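Uncharacterized protein (Acinetobacter baumannii, PDB 4PAR) is a restriction endonuclease that recognises 5-hydroxymethylcytosine in DNA, probably cutting the strands with its N-terminal Vsr-like domain and reading the modified base with its SRA-like domain. Local coordinates at residues Ile34-Gln48 with Leu59-Ile71. The protein carries 3 engineered substitutions. Numbering follows the deposited sequence.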
# COMPACT_ATOMS: atom_id res chain seq x y z
N ILE F 34 -27.22 -0.04 -17.03
CA ILE F 34 -26.32 -0.35 -18.13
C ILE F 34 -26.80 -1.53 -18.96
O ILE F 34 -26.89 -1.42 -20.18
CB ILE F 34 -24.92 -0.66 -17.62
CG1 ILE F 34 -24.38 0.55 -16.86
CG2 ILE F 34 -24.00 -0.97 -18.79
CD1 ILE F 34 -24.32 1.81 -17.70
N HIS F 35 -27.11 -2.65 -18.32
CA HIS F 35 -27.50 -3.85 -19.07
C HIS F 35 -28.80 -3.67 -19.84
O HIS F 35 -28.92 -4.15 -20.95
CB HIS F 35 -27.62 -5.06 -18.14
CG HIS F 35 -26.32 -5.50 -17.55
ND1 HIS F 35 -26.23 -6.07 -16.30
CD2 HIS F 35 -25.06 -5.43 -18.03
CE1 HIS F 35 -24.97 -6.34 -16.03
NE2 HIS F 35 -24.23 -5.96 -17.07
N LEU F 36 -29.77 -2.99 -19.24
CA LEU F 36 -31.05 -2.79 -19.91
C LEU F 36 -30.92 -1.77 -21.04
O LEU F 36 -31.65 -1.83 -22.03
CB LEU F 36 -32.12 -2.34 -18.91
CG LEU F 36 -32.97 -3.43 -18.25
CD1 LEU F 36 -32.11 -4.43 -17.51
CD2 LEU F 36 -33.98 -2.79 -17.31
N LEU F 37 -30.00 -0.83 -20.88
CA LEU F 37 -29.65 0.06 -21.97
C LEU F 37 -28.84 -0.68 -23.03
O LEU F 37 -29.21 -0.71 -24.20
CB LEU F 37 -28.86 1.27 -21.45
CG LEU F 37 -28.14 2.18 -22.45
CD1 LEU F 37 -29.10 2.74 -23.49
CD2 LEU F 37 -27.45 3.32 -21.71
N ASN F 38 -27.73 -1.27 -22.59
CA ASN F 38 -26.78 -2.05 -23.40
C ASN F 38 -26.47 -1.44 -24.78
O ASN F 38 -26.36 -2.13 -25.79
CB ASN F 38 -27.24 -3.53 -23.48
CG ASN F 38 -28.15 -3.85 -24.65
OD1 ASN F 38 -28.08 -4.91 -25.26
ND2 ASN F 38 -29.03 -2.91 -24.96
N ASP F 39 -26.30 -0.12 -24.79
CA ASP F 39 -25.70 0.58 -25.92
C ASP F 39 -24.30 1.01 -25.53
O ASP F 39 -24.12 1.88 -24.68
CB ASP F 39 -26.53 1.80 -26.33
CG ASP F 39 -25.99 2.50 -27.57
OD1 ASP F 39 -24.86 2.21 -28.00
OD2 ASP F 39 -26.71 3.36 -28.13
N PHE F 40 -23.29 0.39 -26.15
CA PHE F 40 -21.91 0.67 -25.77
C PHE F 40 -21.23 1.69 -26.68
O PHE F 40 -20.05 1.97 -26.53
CB PHE F 40 -21.13 -0.63 -25.70
CG PHE F 40 -21.55 -1.50 -24.56
CD1 PHE F 40 -22.57 -2.42 -24.71
CD2 PHE F 40 -20.97 -1.35 -23.31
CE1 PHE F 40 -22.98 -3.20 -23.65
CE2 PHE F 40 -21.38 -2.12 -22.24
CZ PHE F 40 -22.38 -3.05 -22.41
N THR F 41 -21.99 2.27 -27.61
CA THR F 41 -21.53 3.48 -28.27
C THR F 41 -21.56 4.62 -27.25
O THR F 41 -21.01 5.70 -27.49
CB THR F 41 -22.38 3.84 -29.50
OG1 THR F 41 -23.72 4.15 -29.09
CG2 THR F 41 -22.41 2.68 -30.49
N LEU F 42 -22.21 4.36 -26.12
CA LEU F 42 -22.28 5.31 -25.02
C LEU F 42 -21.22 5.04 -23.96
O LEU F 42 -21.28 4.03 -23.27
CB LEU F 42 -23.67 5.27 -24.37
CG LEU F 42 -24.73 6.26 -24.83
CD1 LEU F 42 -24.82 6.31 -26.35
CD2 LEU F 42 -26.06 5.89 -24.23
N LYS F 43 -20.25 5.94 -23.83
CA LYS F 43 -19.25 5.80 -22.78
C LYS F 43 -19.91 6.11 -21.45
O LYS F 43 -20.80 6.96 -21.38
CB LYS F 43 -18.05 6.72 -23.03
CG LYS F 43 -16.93 6.56 -22.02
CD LYS F 43 -15.72 7.42 -22.37
CE LYS F 43 -14.64 7.31 -21.30
NZ LYS F 43 -13.42 8.11 -21.63
N PHE F 44 -19.49 5.41 -20.40
CA PHE F 44 -20.01 5.69 -19.06
C PHE F 44 -18.93 5.59 -18.00
O PHE F 44 -17.92 4.89 -18.18
CB PHE F 44 -21.18 4.75 -18.73
CG PHE F 44 -20.78 3.31 -18.60
CD1 PHE F 44 -20.32 2.81 -17.39
CD2 PHE F 44 -20.89 2.45 -19.67
CE1 PHE F 44 -19.96 1.49 -17.27
CE2 PHE F 44 -20.53 1.13 -19.55
CZ PHE F 44 -20.07 0.65 -18.35
N VAL F 45 -19.13 6.29 -16.89
CA VAL F 45 -18.18 6.29 -15.78
C VAL F 45 -18.94 6.11 -14.47
O VAL F 45 -19.98 6.74 -14.26
CB VAL F 45 -17.35 7.61 -15.72
CG1 VAL F 45 -16.23 7.50 -14.70
CG2 VAL F 45 -16.79 7.96 -17.08
N THR F 46 -18.43 5.26 -13.59
CA THR F 46 -19.02 5.10 -12.26
C THR F 46 -18.20 5.83 -11.20
O THR F 46 -16.97 5.87 -11.27
CB THR F 46 -19.14 3.62 -11.84
OG1 THR F 46 -17.85 3.00 -11.92
CG2 THR F 46 -20.13 2.89 -12.73
N GLN F 47 -18.90 6.39 -10.21
CA GLN F 47 -18.26 7.11 -9.12
C GLN F 47 -17.45 8.28 -9.64
O GLN F 47 -16.30 8.49 -9.25
CB GLN F 47 -17.38 6.16 -8.30
CG GLN F 47 -18.15 5.00 -7.74
CD GLN F 47 -17.33 4.16 -6.81
OE1 GLN F 47 -16.17 4.48 -6.53
NE2 GLN F 47 -17.91 3.07 -6.32
N GLN F 48 -18.06 9.05 -10.53
CA GLN F 48 -17.41 10.21 -11.11
C GLN F 48 -17.38 11.34 -10.10
O GLN F 48 -18.43 11.75 -9.61
CB GLN F 48 -18.12 10.66 -12.38
CG GLN F 48 -17.60 11.96 -12.95
CD GLN F 48 -16.16 11.87 -13.41
OE1 GLN F 48 -15.81 11.04 -14.24
NE2 GLN F 48 -15.31 12.73 -12.86
N LEU F 59 -19.80 13.24 -5.63
CA LEU F 59 -19.65 12.15 -6.59
C LEU F 59 -20.98 11.60 -7.06
O LEU F 59 -21.96 11.58 -6.32
CB LEU F 59 -18.80 11.02 -5.99
CG LEU F 59 -19.18 10.43 -4.64
CD1 LEU F 59 -20.26 9.36 -4.77
CD2 LEU F 59 -17.94 9.85 -3.99
N THR F 60 -21.01 11.14 -8.31
CA THR F 60 -22.22 10.54 -8.85
C THR F 60 -21.96 9.09 -9.23
O THR F 60 -20.86 8.73 -9.64
CB THR F 60 -22.74 11.32 -10.06
OG1 THR F 60 -21.67 11.53 -10.99
CG2 THR F 60 -23.26 12.66 -9.62
N ASP F 61 -22.99 8.27 -9.08
CA ASP F 61 -22.86 6.82 -9.22
C ASP F 61 -22.70 6.38 -10.67
O ASP F 61 -21.87 5.51 -10.96
CB ASP F 61 -24.08 6.13 -8.59
CG ASP F 61 -24.17 6.36 -7.10
OD1 ASP F 61 -23.14 6.19 -6.40
OD2 ASP F 61 -25.27 6.73 -6.62
N LEU F 62 -23.47 6.96 -11.57
CA LEU F 62 -23.29 6.66 -12.99
C LEU F 62 -23.22 7.96 -13.82
O LEU F 62 -23.99 8.88 -13.59
CB LEU F 62 -24.41 5.75 -13.49
CG LEU F 62 -24.31 5.28 -14.94
CD1 LEU F 62 -23.09 4.41 -15.14
CD2 LEU F 62 -25.56 4.53 -15.36
N TYR F 63 -22.29 8.02 -14.78
CA TYR F 63 -22.09 9.24 -15.57
C TYR F 63 -21.85 8.99 -17.06
O TYR F 63 -20.92 8.27 -17.43
CB TYR F 63 -20.92 10.04 -15.00
CG TYR F 63 -20.46 11.22 -15.83
CD1 TYR F 63 -21.38 12.09 -16.41
CD2 TYR F 63 -19.11 11.48 -16.01
CE1 TYR F 63 -20.96 13.18 -17.15
CE2 TYR F 63 -18.69 12.56 -16.76
CZ TYR F 63 -19.61 13.41 -17.32
OH TYR F 63 -19.17 14.48 -18.07
N PHE F 64 -22.68 9.59 -17.90
CA PHE F 64 -22.48 9.57 -19.34
C PHE F 64 -21.99 10.94 -19.80
O PHE F 64 -22.76 11.91 -19.82
CB PHE F 64 -23.77 9.20 -20.08
CG PHE F 64 -24.35 7.89 -19.66
CD1 PHE F 64 -23.92 6.71 -20.25
CD2 PHE F 64 -25.33 7.83 -18.69
CE1 PHE F 64 -24.47 5.50 -19.88
CE2 PHE F 64 -25.87 6.62 -18.31
CZ PHE F 64 -25.44 5.45 -18.90
N PRO F 65 -20.70 11.02 -20.17
CA PRO F 65 -20.00 12.25 -20.56
C PRO F 65 -20.49 12.83 -21.87
O PRO F 65 -20.57 14.05 -22.01
CB PRO F 65 -18.54 11.79 -20.70
CG PRO F 65 -18.45 10.55 -19.89
CD PRO F 65 -19.77 9.88 -20.08
N GLN F 66 -20.82 11.96 -22.82
CA GLN F 66 -21.24 12.41 -24.14
C GLN F 66 -22.59 13.10 -24.07
O GLN F 66 -22.86 14.03 -24.83
CB GLN F 66 -21.31 11.24 -25.11
CG GLN F 66 -20.04 10.42 -25.16
CD GLN F 66 -20.18 9.21 -26.06
OE1 GLN F 66 -19.20 8.53 -26.34
NE2 GLN F 66 -21.39 8.94 -26.51
N LEU F 67 -23.45 12.62 -23.17
CA LEU F 67 -24.79 13.17 -23.02
C LEU F 67 -24.88 14.18 -21.86
O LEU F 67 -25.92 14.82 -21.67
CB LEU F 67 -25.80 12.05 -22.80
CG LEU F 67 -26.17 11.09 -23.94
CD1 LEU F 67 -25.01 10.23 -24.39
CD2 LEU F 67 -27.34 10.21 -23.51
N GLY F 68 -23.80 14.32 -21.10
CA GLY F 68 -23.82 15.14 -19.90
C GLY F 68 -24.91 14.72 -18.94
O GLY F 68 -25.63 15.55 -18.41
N ILE F 69 -25.04 13.41 -18.71
CA ILE F 69 -26.11 12.91 -17.84
C ILE F 69 -25.59 12.13 -16.65
O ILE F 69 -24.75 11.25 -16.79
CB ILE F 69 -27.08 12.01 -18.61
CG1 ILE F 69 -27.85 12.81 -19.66
CG2 ILE F 69 -28.04 11.33 -17.65
CD1 ILE F 69 -29.04 12.10 -20.22
N HIS F 70 -26.09 12.46 -15.46
CA HIS F 70 -25.72 11.71 -14.28
C HIS F 70 -26.91 10.96 -13.71
O HIS F 70 -28.06 11.32 -13.93
CB HIS F 70 -25.15 12.62 -13.20
CG HIS F 70 -23.87 13.28 -13.59
ND1 HIS F 70 -22.64 12.84 -13.15
CD2 HIS F 70 -23.63 14.37 -14.36
CE1 HIS F 70 -21.70 13.63 -13.64
NE2 HIS F 70 -22.27 14.56 -14.37
N ILE F 71 -26.59 9.90 -12.98
CA ILE F 71 -27.57 9.14 -12.24
C ILE F 71 -27.04 8.93 -10.84
O ILE F 71 -25.90 8.46 -10.64
CB ILE F 71 -27.86 7.80 -12.92
CG1 ILE F 71 -28.57 8.05 -14.26
CG2 ILE F 71 -28.73 6.94 -12.03
CD1 ILE F 71 -28.14 7.11 -15.35
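Phe-64 turns CG beside its own backbone N (chi1 -57°), which swings the ring across to Phe-44, and Phe-44, with CG placed between its N and carbonyl carbon (chi1 66°), offers its CB to that ring, 3.6 Å from Phe-64 CE1. Farther along the Phe-64 ring, CZ lies 4.0 Å from Ile-34 CD1, and the Leu-37 side chain runs head-on against that of Phe-64, CD2 reaching CZ. Ile-34 CD1 also sits over one face of the Phe-44 ring, 3.9 Å above its centre, and meets both methyls of Leu-62. The end of helix 26-37 is thereby packed against one face of the 45-51/57-64 hairpin, part of the mixed sheet of the PvuRts1I-like N-terminal domain (PDDEXK clan), where Ile-150 of helix 136-159 also touches Phe-64.

The other face carries Val-45, Gln-48, Thr-60 and Tyr-63. Gln-48 chi1 (173°) carries CG to 3.4 Å from Tyr-63 CD2; the bend at chi2 sets the amide plane 76° from the ring. His-70 CE1 and Pro-65 N lie over opposite faces of that ring, and Thr-60 OG1 hydrogen-bonds His-70 ND1 at 2.7 Å.

Between the faces, Val-45 and Tyr-63 form a hydrogen-bonded antiparallel pair, with 2.7 Å from Val-45 N to Tyr-63 O. Gln-47 and Gln-48 both face Thr-60 in a G1 bulge; Gln-47 NE2 bonds to Thr-20 O.

The chemistry is thus divided: apolar contacts fasten helix to sheet, backbone bonds set the hairpin register, and the Thr-60 bond, with Tyr-63 against one face, probably restrains the His-70 ring.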